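Local coordinates for R.MvaI (Kocuria varians, PDB 2OA9), which is a monomeric, probably metal-dependent restriction endonuclease that recognises its DNA target sequence asymmetrically and cuts it, at residues 111-122 with 134-144. Residues are numbered along the deposited sequence; the frame is centred on the assembly and turned at random.
Sequences KTNSNSYNYDFK and LEVFDKQDIMI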
loop_
_atom_site.group_PDB
_atom_site.type_symbol
_atom_site.label_atom_id
_atom_site.label_comp_id
_atom_site.label_asym_id
_atom_site.label_seq_id
_atom_site.Cartn_x
_atom_site.Cartn_y
_atom_site.Cartn_z
ATOM N N LYS A 111 -11.882 2.849 -17.258
ATOM C CA LYS A 111 -12.185 1.421 -17.347
ATOM C C LYS A 111 -10.949 0.679 -17.820
ATOM O O LYS A 111 -10.156 1.205 -18.614
ATOM C CB LYS A 111 -13.209 1.171 -18.439
ATOM C CG LYS A 111 -14.596 1.625 -18.201
ATOM C CD LYS A 111 -15.552 0.834 -19.130
ATOM C CE LYS A 111 -15.375 1.140 -20.598
ATOM N NZ LYS A 111 -16.481 0.577 -21.423
ATOM N N THR A 112 -10.867 -0.591 -17.466
ATOM C CA THR A 112 -9.858 -1.489 -18.006
ATOM C C THR A 112 -10.206 -1.799 -19.438
ATOM O O THR A 112 -11.314 -1.526 -19.892
ATOM C CB THR A 112 -9.762 -2.812 -17.215
ATOM O OG1 THR A 112 -11.023 -3.538 -17.239
ATOM C CG2 THR A 112 -9.415 -2.569 -15.715
ATOM N N ASN A 113 -9.224 -2.329 -20.174
ATOM C CA ASN A 113 -9.464 -2.771 -21.557
ATOM C C ASN A 113 -8.660 -4.027 -21.937
ATOM O O ASN A 113 -8.014 -4.063 -22.980
ATOM C CB ASN A 113 -9.214 -1.629 -22.561
ATOM C CG ASN A 113 -10.006 -1.804 -23.847
ATOM O OD1 ASN A 113 -10.958 -1.071 -24.121
ATOM N ND2 ASN A 113 -9.636 -2.792 -24.626
ATOM N N SER A 114 -8.741 -5.070 -21.111
ATOM C CA SER A 114 -7.959 -6.294 -21.332
ATOM C C SER A 114 -8.619 -7.205 -22.367
ATOM O O SER A 114 -9.818 -7.493 -22.322
ATOM C CB SER A 114 -7.739 -7.096 -20.022
ATOM O OG SER A 114 -7.224 -8.423 -20.268
ATOM N N ASN A 115 -7.805 -7.717 -23.267
ATOM C CA ASN A 115 -8.280 -8.712 -24.214
ATOM C C ASN A 115 -8.412 -10.122 -23.647
ATOM O O ASN A 115 -8.843 -11.025 -24.339
ATOM C CB ASN A 115 -7.354 -8.739 -25.416
ATOM C CG ASN A 115 -7.459 -7.489 -26.241
ATOM O OD1 ASN A 115 -8.534 -6.887 -26.347
ATOM N ND2 ASN A 115 -6.344 -7.080 -26.825
ATOM N N SER A 116 -8.050 -10.322 -22.388
ATOM C CA SER A 116 -8.037 -11.671 -21.845
ATOM C C SER A 116 -9.353 -12.002 -21.146
ATOM O O SER A 116 -9.581 -13.141 -20.822
ATOM C CB SER A 116 -6.899 -11.816 -20.840
ATOM O OG SER A 116 -7.072 -10.903 -19.771
ATOM N N TYR A 117 -10.191 -10.991 -20.913
ATOM C CA TYR A 117 -11.483 -11.194 -20.267
ATOM C C TYR A 117 -12.578 -10.643 -21.146
ATOM O O TYR A 117 -12.320 -9.769 -21.975
ATOM C CB TYR A 117 -11.555 -10.487 -18.897
ATOM C CG TYR A 117 -10.603 -11.072 -17.904
ATOM C CD1 TYR A 117 -10.948 -12.161 -17.140
ATOM C CD2 TYR A 117 -9.320 -10.561 -17.759
ATOM C CE1 TYR A 117 -10.036 -12.744 -16.270
ATOM C CE2 TYR A 117 -8.407 -11.137 -16.871
ATOM C CZ TYR A 117 -8.789 -12.199 -16.112
ATOM O OH TYR A 117 -7.902 -12.787 -15.223
ATOM N N ASN A 118 -13.802 -11.122 -20.946
ATOM C CA ASN A 118 -14.951 -10.635 -21.715
ATOM C C ASN A 118 -15.686 -9.478 -21.023
ATOM O O ASN A 118 -16.763 -9.063 -21.464
ATOM C CB ASN A 118 -15.924 -11.775 -21.965
ATOM C CG ASN A 118 -15.336 -12.827 -22.884
ATOM O OD1 ASN A 118 -14.649 -12.486 -23.852
ATOM N ND2 ASN A 118 -15.584 -14.093 -22.595
ATOM N N TYR A 119 -15.084 -8.988 -19.932
ATOM C CA TYR A 119 -15.651 -7.869 -19.145
ATOM C C TYR A 119 -14.556 -6.856 -18.835
ATOM O O TYR A 119 -13.382 -7.236 -18.760
ATOM C CB TYR A 119 -16.325 -8.361 -17.845
ATOM C CG TYR A 119 -17.359 -9.389 -18.155
ATOM C CD1 TYR A 119 -18.659 -8.996 -18.503
ATOM C CD2 TYR A 119 -17.049 -10.721 -18.253
ATOM C CE1 TYR A 119 -19.596 -9.904 -18.898
ATOM C CE2 TYR A 119 -18.029 -11.631 -18.609
ATOM C CZ TYR A 119 -19.267 -11.218 -18.957
ATOM O OH TYR A 119 -20.202 -12.158 -19.353
ATOM N N ASP A 120 -14.961 -5.592 -18.702
ATOM C CA ASP A 120 -14.091 -4.493 -18.279
ATOM C C ASP A 120 -14.582 -3.964 -16.932
ATOM O O ASP A 120 -15.693 -4.215 -16.525
ATOM C CB ASP A 120 -14.084 -3.365 -19.282
ATOM C CG ASP A 120 -13.553 -3.776 -20.628
ATOM O OD1 ASP A 120 -12.625 -4.597 -20.678
ATOM O OD2 ASP A 120 -14.052 -3.302 -21.662
ATOM N N PHE A 121 -13.694 -3.280 -16.223
ATOM C CA PHE A 121 -13.921 -2.960 -14.827
ATOM C C PHE A 121 -13.515 -1.522 -14.548
ATOM O O PHE A 121 -12.547 -1.048 -15.112
ATOM C CB PHE A 121 -13.139 -3.881 -13.883
ATOM C CG PHE A 121 -13.420 -5.323 -14.083
ATOM C CD1 PHE A 121 -14.436 -5.951 -13.367
ATOM C CD2 PHE A 121 -12.691 -6.071 -14.988
ATOM C CE1 PHE A 121 -14.725 -7.283 -13.561
ATOM C CE2 PHE A 121 -12.979 -7.419 -15.180
ATOM C CZ PHE A 121 -13.996 -8.007 -14.477
ATOM N N LYS A 122 -14.217 -0.890 -13.595
ATOM C CA LYS A 122 -13.834 0.425 -13.062
ATOM C C LYS A 122 -14.255 0.513 -11.600
ATOM O O LYS A 122 -15.256 -0.063 -11.196
ATOM C CB LYS A 122 -14.464 1.524 -13.884
ATOM C CG LYS A 122 -13.921 2.921 -13.533
ATOM C CD LYS A 122 -14.258 3.953 -14.625
ATOM C CE LYS A 122 -15.708 4.153 -14.939
ATOM N NZ LYS A 122 -16.469 4.786 -13.848
ATOM N N LEU A 134 -17.363 -1.699 -7.324
ATOM C CA LEU A 134 -16.814 -2.262 -8.560
ATOM C C LEU A 134 -17.866 -2.256 -9.655
ATOM O O LEU A 134 -18.855 -2.984 -9.563
ATOM C CB LEU A 134 -16.294 -3.691 -8.306
ATOM C CG LEU A 134 -15.675 -4.424 -9.499
ATOM C CD1 LEU A 134 -14.418 -3.739 -9.893
ATOM C CD2 LEU A 134 -15.402 -5.824 -9.151
ATOM N N GLU A 135 -17.633 -1.469 -10.706
ATOM C CA GLU A 135 -18.436 -1.478 -11.893
ATOM C C GLU A 135 -17.924 -2.461 -12.928
ATOM O O GLU A 135 -16.712 -2.510 -13.186
ATOM C CB GLU A 135 -18.445 -0.070 -12.511
ATOM C CG GLU A 135 -19.037 1.027 -11.640
ATOM C CD GLU A 135 -18.933 2.418 -12.265
ATOM O OE1 GLU A 135 -17.983 2.708 -13.041
ATOM O OE2 GLU A 135 -19.813 3.232 -11.916
ATOM N N VAL A 136 -18.851 -3.213 -13.516
ATOM C CA VAL A 136 -18.536 -4.231 -14.502
ATOM C C VAL A 136 -19.259 -3.881 -15.786
ATOM O O VAL A 136 -20.453 -3.605 -15.777
ATOM C CB VAL A 136 -18.908 -5.636 -14.024
ATOM C CG1 VAL A 136 -18.381 -6.657 -14.959
ATOM C CG2 VAL A 136 -18.382 -5.924 -12.592
ATOM N N PHE A 137 -18.510 -3.911 -16.880
ATOM C CA PHE A 137 -19.001 -3.563 -18.194
ATOM C C PHE A 137 -18.790 -4.730 -19.120
ATOM O O PHE A 137 -17.753 -5.412 -19.071
ATOM C CB PHE A 137 -18.214 -2.370 -18.768
ATOM C CG PHE A 137 -18.256 -1.131 -17.920
ATOM C CD1 PHE A 137 -19.129 -0.100 -18.191
ATOM C CD2 PHE A 137 -17.373 -0.986 -16.863
ATOM C CE1 PHE A 137 -19.147 1.048 -17.412
ATOM C CE2 PHE A 137 -17.417 0.153 -16.061
ATOM C CZ PHE A 137 -18.293 1.140 -16.323
ATOM N N ASP A 138 -19.752 -4.965 -19.999
ATOM C CA ASP A 138 -19.455 -5.860 -21.119
ATOM C C ASP A 138 -18.754 -5.072 -22.226
ATOM O O ASP A 138 -18.511 -3.840 -22.124
ATOM C CB ASP A 138 -20.664 -6.678 -21.568
ATOM C CG ASP A 138 -21.742 -5.856 -22.223
ATOM O OD1 ASP A 138 -21.479 -4.745 -22.756
ATOM O OD2 ASP A 138 -22.921 -6.300 -22.295
ATOM N N LYS A 139 -18.354 -5.802 -23.247
ATOM C CA LYS A 139 -17.504 -5.246 -24.306
ATOM C C LYS A 139 -18.287 -4.329 -25.230
ATOM O O LYS A 139 -17.690 -3.628 -26.051
ATOM C CB LYS A 139 -16.812 -6.379 -25.103
ATOM C CG LYS A 139 -15.747 -7.131 -24.311
ATOM C CD LYS A 139 -14.588 -6.254 -23.871
ATOM C CE LYS A 139 -13.565 -7.058 -23.072
ATOM N NZ LYS A 139 -12.266 -6.320 -22.927
ATOM N N GLN A 140 -19.611 -4.320 -25.082
ATOM C CA GLN A 140 -20.472 -3.345 -25.743
ATOM C C GLN A 140 -20.744 -2.092 -24.879
ATOM O O GLN A 140 -21.670 -1.340 -25.169
ATOM C CB GLN A 140 -21.782 -4.024 -26.163
ATOM C CG GLN A 140 -21.632 -5.169 -27.189
ATOM C CD GLN A 140 -21.079 -6.461 -26.594
ATOM O OE1 GLN A 140 -20.121 -7.060 -27.135
ATOM N NE2 GLN A 140 -21.694 -6.919 -25.498
ATOM N N ASP A 141 -19.918 -1.869 -23.848
ATOM C CA ASP A 141 -19.989 -0.697 -22.956
ATOM C C ASP A 141 -21.260 -0.603 -22.110
ATOM O O ASP A 141 -21.592 0.453 -21.598
ATOM C CB ASP A 141 -19.754 0.625 -23.711
ATOM C CG ASP A 141 -18.415 0.660 -24.426
ATOM O OD1 ASP A 141 -17.467 -0.019 -23.985
ATOM O OD2 ASP A 141 -18.200 1.347 -25.451
ATOM N N ILE A 142 -21.949 -1.721 -21.932
ATOM C CA ILE A 142 -23.086 -1.752 -21.026
ATOM C C ILE A 142 -22.538 -1.997 -19.616
ATOM O O ILE A 142 -21.877 -3.005 -19.401
ATOM C CB ILE A 142 -24.085 -2.875 -21.383
ATOM C CG1 ILE A 142 -24.610 -2.735 -22.821
ATOM C CG2 ILE A 142 -25.253 -2.876 -20.370
ATOM C CD1 ILE A 142 -25.581 -1.594 -22.979
ATOM N N MET A 143 -22.858 -1.124 -18.665
ATOM C CA MET A 143 -22.539 -1.350 -17.240
ATOM C C MET A 143 -23.588 -2.297 -16.673
ATOM O O MET A 143 -24.727 -1.909 -16.414
ATOM C CB MET A 143 -22.542 -0.022 -16.476
ATOM C CG MET A 143 -21.395 0.291 -15.595
ATOM S SD MET A 143 -21.839 0.840 -13.954
ATOM C CE MET A 143 -22.244 -0.807 -13.399
ATOM N N ILE A 144 -23.194 -3.543 -16.502
ATOM C CA ILE A 144 -24.139 -4.629 -16.216
ATOM C C ILE A 144 -24.281 -4.851 -14.721
ATOM O O ILE A 144 -25.210 -5.544 -14.290
ATOM C CB ILE A 144 -23.827 -5.947 -17.005
ATOM C CG1 ILE A 144 -22.397 -6.401 -16.741
ATOM C CG2 ILE A 144 -24.088 -5.772 -18.529
ATOM C CD1 ILE A 144 -22.036 -7.741 -17.274
HETATM O O HOH W 1 -16.261 -2.140 -21.936
HETATM O O HOH W 2 -18.501 -8.902 -23.420
#
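K139 reaches from the type I turn 138-141 into the loop 114-118, where its NZ donates to S114 O at 2.8 Å, from above the carbonyl plane, and to D120 OD1 at 2.9 Å, on the syn side of the carboxylate. A bend at chi2 (-62°) swings the chain across D120 and brings CE to 3.2 Å from Y117 O. A methionine in its place would probably leave the D120 carboxylate without its cationic mate and S114 O without this donor. Over the face that carries D120 and F137, K111 from the loop lays CD over the centre of the F137 ring, 3.5 Å from the centroid, in a CH-pi contact, and its bent end turns NZ to D141 in a salt bridge whose hydrogen bond is weak. K122 NZ meets E135 OE1 at 2.7 Å, side by side, next to the calcium-binding residue D124. On the face carrying Y119, F121 and V136 the contacts are apolar: F121 lies alongside V136, and Y119 CE1 touches I144 CD1, with Y91 of helix 83-91 covering this side. Behind these side chains, D120 and F137 form a hydrogen-bonded pair, as do K122 and E135. Strands 119-126 and 131-138 form a beta hairpin, which 143-151 extends to a three-stranded antiparallel meander.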